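Long-range contact in thermoresistant glucokinase (Janibacter sp. HTCC2649, PDB 4EUN), which probably transfers a phosphate group from ATP to D-gluconate, as a P-loop sugar kinase: residues Cys108-Arg120 with Gln158-Ser170. Numbering follows the deposited sequence.
Sequences CSALKRTYRDVLR and QLATLEALEPDES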
ATOM      1  N   CYS A 108       7.212  -3.018   5.782  1.00 20.78           N
ATOM      2  CA  CYS A 108       7.025  -3.789   7.013  1.00 25.78           C
ATOM      3  C   CYS A 108       7.342  -2.933   8.231  1.00 26.85           C
ATOM      4  O   CYS A 108       8.217  -2.070   8.175  1.00 27.20           O
ATOM      5  CB  CYS A 108       7.980  -4.984   7.063  1.00 33.79           C
ATOM      6  SG  CYS A 108       7.620  -6.286   5.892  1.00 28.66           S
ATOM      7  N   SER A 109       6.669  -3.203   9.347  1.00 24.86           N
ATOM      8  CA  SER A 109       7.063  -2.626  10.631  1.00 24.85           C
ATOM      9  C   SER A 109       8.362  -3.279  11.113  1.00 22.75           C
ATOM     10  O   SER A 109       9.098  -3.869  10.322  1.00 25.99           O
ATOM     11  CB  SER A 109       5.949  -2.814  11.657  1.00 26.68           C
ATOM     12  OG  SER A 109       5.473  -4.144  11.627  1.00 33.77           O
ATOM     13  N   ALA A 110       8.664  -3.163  12.410  1.00 23.24           N
ATOM     14  CA  ALA A 110       9.949  -3.628  12.934  1.00 26.81           C
ATOM     15  C   ALA A 110      10.135  -5.128  12.741  1.00 28.05           C
ATOM     16  O   ALA A 110       9.218  -5.915  12.986  1.00 29.18           O
ATOM     17  CB  ALA A 110      10.077  -3.280  14.386  1.00 20.59           C
ATOM     18  N   LEU A 111      11.326  -5.526  12.308  1.00 24.68           N
ATOM     19  CA  LEU A 111      11.612  -6.939  12.159  1.00 22.53           C
ATOM     20  C   LEU A 111      12.878  -7.341  12.900  1.00 27.81           C
ATOM     21  O   LEU A 111      13.889  -6.620  12.884  1.00 28.65           O
ATOM     22  CB  LEU A 111      11.819  -7.277  10.697  1.00 21.81           C
ATOM     23  CG  LEU A 111      10.690  -6.918   9.740  1.00 16.90           C
ATOM     24  CD1 LEU A 111      11.173  -7.115   8.315  1.00 21.15           C
ATOM     25  CD2 LEU A 111       9.485  -7.779  10.035  1.00 29.56           C
ATOM     26  N   LYS A 112      12.813  -8.506  13.534  1.00 19.81           N
ATOM     27  CA  LYS A 112      13.979  -9.170  14.068  1.00 20.14           C
ATOM     28  C   LYS A 112      14.726  -9.841  12.932  1.00 22.47           C
ATOM     29  O   LYS A 112      14.147 -10.093  11.882  1.00 22.96           O
ATOM     30  CB  LYS A 112      13.541 -10.240  15.061  1.00 23.56           C
ATOM     31  CG  LYS A 112      12.823  -9.709  16.288  1.00 23.58           C
ATOM     32  CD  LYS A 112      12.608 -10.850  17.288  1.00 24.33           C
ATOM     33  CE  LYS A 112      11.819 -10.393  18.505  1.00 28.86           C
ATOM     34  NZ  LYS A 112      11.691 -11.496  19.503  1.00 29.05           N
ATOM     35  N   ARG A 113      16.002 -10.152  13.155  1.00 25.25           N
ATOM     36  CA  ARG A 113      16.775 -10.947  12.202  1.00 23.68           C
ATOM     37  C   ARG A 113      16.080 -12.248  11.814  1.00 24.73           C
ATOM     38  O   ARG A 113      15.984 -12.573  10.631  1.00 24.78           O
ATOM     39  CB  ARG A 113      18.155 -11.270  12.783  1.00 24.90           C
ATOM     40  CG  ARG A 113      18.876 -12.414  12.064  1.00 35.77           C
ATOM     41  CD  ARG A 113      19.397 -11.935  10.736  1.00 35.37           C
ATOM     42  NE  ARG A 113      19.755 -13.026   9.830  1.00 34.91           N
ATOM     43  CZ  ARG A 113      20.978 -13.233   9.356  1.00 34.22           C
ATOM     44  NH1 ARG A 113      21.975 -12.432   9.710  1.00 34.50           N
ATOM     45  NH2 ARG A 113      21.201 -14.241   8.525  1.00 39.75           N
ATOM     46  N   THR A 114      15.592 -12.993  12.804  1.00 24.96           N
ATOM     47  CA  THR A 114      14.861 -14.237  12.522  1.00 25.42           C
ATOM     48  C   THR A 114      13.629 -14.022  11.635  1.00 27.94           C
ATOM     49  O   THR A 114      13.262 -14.914  10.868  1.00 27.35           O
ATOM     50  CB  THR A 114      14.409 -14.949  13.803  1.00 35.41           C
ATOM     51  OG1 THR A 114      13.639 -14.043  14.602  1.00 28.87           O
ATOM     52  CG2 THR A 114      15.606 -15.443  14.603  1.00 29.41           C
ATOM     53  N   TYR A 115      12.972 -12.866  11.763  1.00 24.11           N
ATOM     54  CA  TYR A 115      11.820 -12.562  10.911  1.00 22.85           C
ATOM     55  C   TYR A 115      12.279 -12.388   9.472  1.00 20.77           C
ATOM     56  O   TYR A 115      11.609 -12.845   8.537  1.00 21.45           O
ATOM     57  CB  TYR A 115      11.111 -11.269  11.336  1.00 19.00           C
ATOM     58  CG  TYR A 115      10.528 -11.253  12.730  1.00 20.54           C
ATOM     59  CD1 TYR A 115      10.547 -12.380  13.549  1.00 24.83           C
ATOM     60  CD2 TYR A 115       9.953 -10.094  13.231  1.00 21.10           C
ATOM     61  CE1 TYR A 115      10.014 -12.339  14.832  1.00 25.56           C
ATOM     62  CE2 TYR A 115       9.430 -10.045  14.508  1.00 21.94           C
ATOM     63  CZ  TYR A 115       9.455 -11.170  15.301  1.00 21.73           C
ATOM     64  OH  TYR A 115       8.918 -11.120  16.583  1.00 28.23           O
ATOM     65  N   ARG A 116      13.393 -11.686   9.294  1.00 20.72           N
ATOM     66  CA  ARG A 116      13.942 -11.493   7.955  1.00 20.62           C
ATOM     67  C   ARG A 116      14.370 -12.822   7.345  1.00 24.07           C
ATOM     68  O   ARG A 116      14.245 -13.004   6.136  1.00 23.35           O
ATOM     69  CB  ARG A 116      15.078 -10.458   7.968  1.00 22.68           C
ATOM     70  CG  ARG A 116      14.602  -9.097   8.488  1.00 20.83           C
ATOM     71  CD  ARG A 116      15.626  -7.981   8.311  1.00 18.81           C
ATOM     72  NE  ARG A 116      16.848  -8.150   9.115  1.00 19.36           N
ATOM     73  CZ  ARG A 116      17.056  -7.604  10.309  1.00 24.87           C
ATOM     74  NH1 ARG A 116      16.116  -6.881  10.899  1.00 24.21           N
ATOM     75  NH2 ARG A 116      18.212  -7.802  10.922  1.00 22.93           N
ATOM     76  N   ASP A 117      14.857 -13.750   8.172  1.00 23.62           N
ATOM     77  CA  ASP A 117      15.172 -15.103   7.690  1.00 24.29           C
ATOM     78  C   ASP A 117      13.944 -15.774   7.065  1.00 24.41           C
ATOM     79  O   ASP A 117      14.032 -16.402   5.999  1.00 27.48           O
ATOM     80  CB  ASP A 117      15.703 -15.988   8.827  1.00 25.82           C
ATOM     81  CG  ASP A 117      17.084 -15.577   9.313  1.00 32.32           C
ATOM     82  OD1 ASP A 117      17.818 -14.894   8.571  1.00 28.37           O
ATOM     83  OD2 ASP A 117      17.449 -15.962  10.448  1.00 32.94           O
ATOM     84  N   VAL A 118      12.789 -15.631   7.712  1.00 24.91           N
ATOM     85  CA  VAL A 118      11.552 -16.209   7.189  1.00 24.78           C
ATOM     86  C   VAL A 118      11.145 -15.568   5.856  1.00 25.72           C
ATOM     87  O   VAL A 118      10.772 -16.266   4.913  1.00 26.30           O
ATOM     88  CB  VAL A 118      10.392 -16.092   8.201  1.00 24.01           C
ATOM     89  CG1 VAL A 118       9.094 -16.606   7.598  1.00 30.17           C
ATOM     90  CG2 VAL A 118      10.726 -16.853   9.475  1.00 28.94           C
ATOM     91  N   LEU A 119      11.236 -14.241   5.765  1.00 23.79           N
ATOM     92  CA  LEU A 119      10.960 -13.554   4.497  1.00 24.10           C
ATOM     93  C   LEU A 119      11.854 -14.100   3.383  1.00 24.74           C
ATOM     94  O   LEU A 119      11.401 -14.296   2.252  1.00 25.28           O
ATOM     95  CB  LEU A 119      11.167 -12.041   4.646  1.00 23.03           C
ATOM     96  CG  LEU A 119      10.207 -11.337   5.611  1.00 20.31           C
ATOM     97  CD1 LEU A 119      10.482  -9.841   5.686  1.00 24.05           C
ATOM     98  CD2 LEU A 119       8.768 -11.565   5.184  1.00 19.10           C
ATOM     99  N   ARG A 120      13.116 -14.376   3.711  1.00 22.48           N
ATOM    100  CA  ARG A 120      14.070 -14.869   2.714  1.00 24.22           C
ATOM    101  C   ARG A 120      13.827 -16.320   2.300  1.00 29.09           C
ATOM    102  O   ARG A 120      14.434 -16.800   1.344  1.00 30.94           O
ATOM    103  CB  ARG A 120      15.516 -14.659   3.177  1.00 25.32           C
ATOM    104  CG  ARG A 120      16.013 -13.219   2.998  1.00 25.85           C
ATOM    105  CD  ARG A 120      17.485 -13.058   3.391  1.00 26.03           C
ATOM    106  NE  ARG A 120      17.677 -13.238   4.825  1.00 26.84           N
ATOM    107  CZ  ARG A 120      17.886 -12.243   5.686  1.00 29.02           C
ATOM    108  NH1 ARG A 120      17.946 -10.985   5.266  1.00 26.87           N
ATOM    109  NH2 ARG A 120      18.031 -12.509   6.972  1.00 27.94           N
ATOM    110  N   GLN A 158       8.429  -1.473  19.567  1.00 22.15           N
ATOM    111  CA  GLN A 158       8.856  -1.605  18.183  1.00 21.95           C
ATOM    112  C   GLN A 158      10.349  -1.338  18.037  1.00 27.79           C
ATOM    113  O   GLN A 158      11.046  -2.047  17.312  1.00 26.35           O
ATOM    114  CB  GLN A 158       8.031  -0.674  17.281  1.00 22.69           C
ATOM    115  CG  GLN A 158       6.647  -1.209  16.970  1.00 26.72           C
ATOM    116  CD  GLN A 158       6.668  -2.106  15.748  1.00 29.08           C
ATOM    117  OE1 GLN A 158       6.980  -1.654  14.650  1.00 28.71           O
ATOM    118  NE2 GLN A 158       6.378  -3.393  15.942  1.00 30.96           N
ATOM    119  N   LEU A 159      10.846  -0.322  18.737  1.00 23.12           N
ATOM    120  CA  LEU A 159      12.261   0.011  18.647  1.00 24.47           C
ATOM    121  C   LEU A 159      13.109  -1.095  19.272  1.00 25.90           C
ATOM    122  O   LEU A 159      14.253  -1.303  18.887  1.00 29.12           O
ATOM    123  CB  LEU A 159      12.547   1.361  19.303  1.00 24.29           C
ATOM    124  CG  LEU A 159      11.899   2.553  18.604  1.00 28.17           C
ATOM    125  CD1 LEU A 159      12.085   3.803  19.441  1.00 38.79           C
ATOM    126  CD2 LEU A 159      12.490   2.758  17.221  1.00 26.89           C
ATOM    127  N   ALA A 160      12.523  -1.825  20.218  1.00 29.56           N
ATOM    128  CA  ALA A 160      13.194  -2.986  20.796  1.00 38.44           C
ATOM    129  C   ALA A 160      13.212  -4.188  19.840  1.00 38.38           C
ATOM    130  O   ALA A 160      14.125  -5.009  19.885  1.00 40.49           O
ATOM    131  CB  ALA A 160      12.551  -3.363  22.116  1.00 42.58           C
ATOM    132  N   THR A 161      12.204  -4.279  18.974  1.00 35.75           N
ATOM    133  CA  THR A 161      12.046  -5.406  18.044  1.00 34.31           C
ATOM    134  C   THR A 161      12.909  -5.241  16.791  1.00 41.12           C
ATOM    135  O   THR A 161      13.336  -6.221  16.174  1.00 37.92           O
ATOM    136  CB  THR A 161      10.552  -5.557  17.637  1.00 36.20           C
ATOM    137  OG1 THR A 161       9.772  -5.852  18.804  1.00 37.40           O
ATOM    138  CG2 THR A 161      10.352  -6.660  16.599  1.00 32.33           C
ATOM    139  N   LEU A 162      13.167  -3.989  16.431  1.00 32.83           N
ATOM    140  CA  LEU A 162      13.902  -3.648  15.219  1.00 33.55           C
ATOM    141  C   LEU A 162      15.396  -3.928  15.389  1.00 37.21           C
ATOM    142  O   LEU A 162      16.135  -3.092  15.916  1.00 38.92           O
ATOM    143  CB  LEU A 162      13.656  -2.174  14.884  1.00 32.01           C
ATOM    144  CG  LEU A 162      14.073  -1.666  13.508  1.00 31.01           C
ATOM    145  CD1 LEU A 162      13.706  -2.678  12.501  1.00 38.91           C
ATOM    146  CD2 LEU A 162      13.392  -0.358  13.170  1.00 30.76           C
ATOM    147  N   GLU A 163      15.831  -5.107  14.942  1.00 27.37           N
ATOM    148  CA  GLU A 163      17.230  -5.532  15.059  1.00 22.00           C
ATOM    149  C   GLU A 163      18.046  -5.044  13.868  1.00 28.85           C
ATOM    150  O   GLU A 163      17.609  -5.167  12.724  1.00 25.64           O
ATOM    151  CB  GLU A 163      17.326  -7.061  15.191  1.00 26.21           C
ATOM    152  CG  GLU A 163      16.738  -7.578  16.506  1.00 29.35           C
ATOM    153  CD  GLU A 163      16.731  -9.085  16.642  1.00 26.54           C
ATOM    154  OE1 GLU A 163      17.202  -9.808  15.729  1.00 27.43           O
ATOM    155  OE2 GLU A 163      16.237  -9.564  17.689  1.00 37.61           O
ATOM    156  N   ALA A 164      19.225  -4.487  14.142  1.00 26.04           N
ATOM    157  CA  ALA A 164      20.097  -3.958  13.092  1.00 22.58           C
ATOM    158  C   ALA A 164      20.340  -4.982  11.994  1.00 23.58           C
ATOM    159  O   ALA A 164      20.441  -6.191  12.260  1.00 23.80           O
ATOM    160  CB  ALA A 164      21.429  -3.512  13.689  1.00 24.02           C
ATOM    161  N   LEU A 165      20.428  -4.507  10.754  1.00 23.10           N
ATOM    162  CA  LEU A 165      20.855  -5.390   9.672  1.00 28.13           C
ATOM    163  C   LEU A 165      22.257  -5.931   9.964  1.00 27.10           C
ATOM    164  O   LEU A 165      23.144  -5.202  10.427  1.00 30.10           O
ATOM    165  CB  LEU A 165      20.821  -4.666   8.325  1.00 28.38           C
ATOM    166  CG  LEU A 165      19.422  -4.364   7.797  1.00 30.56           C
ATOM    167  CD1 LEU A 165      19.511  -3.333   6.703  1.00 32.80           C
ATOM    168  CD2 LEU A 165      18.771  -5.633   7.277  1.00 28.98           C
ATOM    169  N   GLU A 166      22.439  -7.221   9.707  1.00 26.43           N
ATOM    170  CA  GLU A 166      23.684  -7.918  10.015  1.00 28.73           C
ATOM    171  C   GLU A 166      24.505  -8.123   8.731  1.00 31.07           C
ATOM    172  O   GLU A 166      23.951  -8.049   7.626  1.00 31.18           O
ATOM    173  CB  GLU A 166      23.369  -9.235  10.754  1.00 28.92           C
ATOM    174  CG  GLU A 166      22.573  -8.988  12.048  1.00 31.57           C
ATOM    175  CD  GLU A 166      22.147 -10.253  12.792  1.00 35.24           C
ATOM    176  OE1 GLU A 166      22.474 -11.368  12.342  1.00 36.17           O
ATOM    177  OE2 GLU A 166      21.466 -10.116  13.835  1.00 41.83           O
ATOM    178  N   PRO A 167      25.824  -8.347   8.868  1.00 34.61           N
ATOM    179  CA  PRO A 167      26.719  -8.379   7.704  1.00 36.80           C
ATOM    180  C   PRO A 167      26.313  -9.306   6.559  1.00 40.27           C
ATOM    181  O   PRO A 167      26.571  -8.964   5.401  1.00 35.91           O
ATOM    182  CB  PRO A 167      28.045  -8.858   8.305  1.00 34.74           C
ATOM    183  CG  PRO A 167      28.031  -8.301   9.685  1.00 41.35           C
ATOM    184  CD  PRO A 167      26.586  -8.338  10.135  1.00 31.09           C
ATOM    185  N   ASP A 168      25.700 -10.447   6.859  1.00 34.20           N
ATOM    186  CA  ASP A 168      25.383 -11.403   5.798  1.00 31.42           C
ATOM    187  C   ASP A 168      24.019 -11.133   5.155  1.00 32.09           C
ATOM    188  O   ASP A 168      23.561 -11.905   4.309  1.00 36.24           O
ATOM    189  CB  ASP A 168      25.462 -12.840   6.311  1.00 40.96           C
ATOM    190  CG  ASP A 168      24.541 -13.092   7.482  1.00 41.90           C
ATOM    191  OD1 ASP A 168      24.174 -12.120   8.180  1.00 40.45           O
ATOM    192  OD2 ASP A 168      24.191 -14.270   7.717  1.00 56.43           O
ATOM    193  N   GLU A 169      23.381 -10.038   5.549  1.00 29.00           N
ATOM    194  CA  GLU A 169      22.113  -9.653   4.944  1.00 28.96           C
ATOM    195  C   GLU A 169      22.337  -8.600   3.872  1.00 29.48           C
ATOM    196  O   GLU A 169      23.366  -7.928   3.849  1.00 35.71           O
ATOM    197  CB  GLU A 169      21.164  -9.096   6.005  1.00 28.33           C
ATOM    198  CG  GLU A 169      20.905 -10.024   7.167  1.00 30.27           C
ATOM    199  CD  GLU A 169      19.855  -9.482   8.104  1.00 26.78           C
ATOM    200  OE1 GLU A 169      20.216  -8.758   9.058  1.00 26.00           O
ATOM    201  OE2 GLU A 169      18.661  -9.759   7.887  1.00 26.38           O
ATOM    202  N   SER A 170      21.359  -8.446   2.988  1.00 28.86           N
ATOM    203  CA  SER A 170      21.446  -7.418   1.962  1.00 27.58           C
ATOM    204  C   SER A 170      20.552  -6.265   2.364  1.00 29.45           C
ATOM    205  O   SER A 170      19.329  -6.394   2.378  1.00 27.93           O
ATOM    206  CB  SER A 170      21.004  -7.962   0.609  1.00 29.50           C
ATOM    207  OG  SER A 170      20.918  -6.925  -0.349  1.00 30.84           O
TER
HETATM  208  O   HOH W   1       6.536  -5.384  13.854  1.00 30.13           O
HETATM  209  O   HOH W   2      16.511 -12.479  15.620  1.00 27.11           O
HETATM  210  O   HOH W   3      18.821 -10.008   2.683  1.00 28.05           O
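R116 is bent at chi3 (-66°) and E169 is extended beyond CG (chi2 -174°), bringing guanidinium and carboxylate together side-on, nearly coplanar. R116 NE meets E169 OE2 at 2.7 Å, almost straight, while NH2 uses the syn lone pair of OE1. R120, its plane nearly perpendicular to that carboxylate, sends NH1 and NH2 to OE2 from the anti side. E166 N donates to the anti lone pair of E169 OE1 (2.8 Å) across the type I turn E166-E169. Five N-H groups thus fix the carboxylate. R113 stacks on E169, whose CG lies over one guanidinium face, and grips D168 end-on, NH1 to OD1 at 2.7 Å and NH2 to OD2 at 3.1 Å; its NE and R120 NH2 share D117 OD1 in a salt-bridge network of three arginines and four acidic residues. At the helix start, E163 OE1 accepts from R113 N (2.9 Å). Before the helix, Q158 OE1 accepts from A110 N at 3.2 Å, and A110 CB packs on L162 CB. The contact ties helix 113-119 to the chain linking helix 155-161 with strand 171-175; R116 and L162 rest on strands 31-35 and 127-132, Y115 and L119 on helix 80-99.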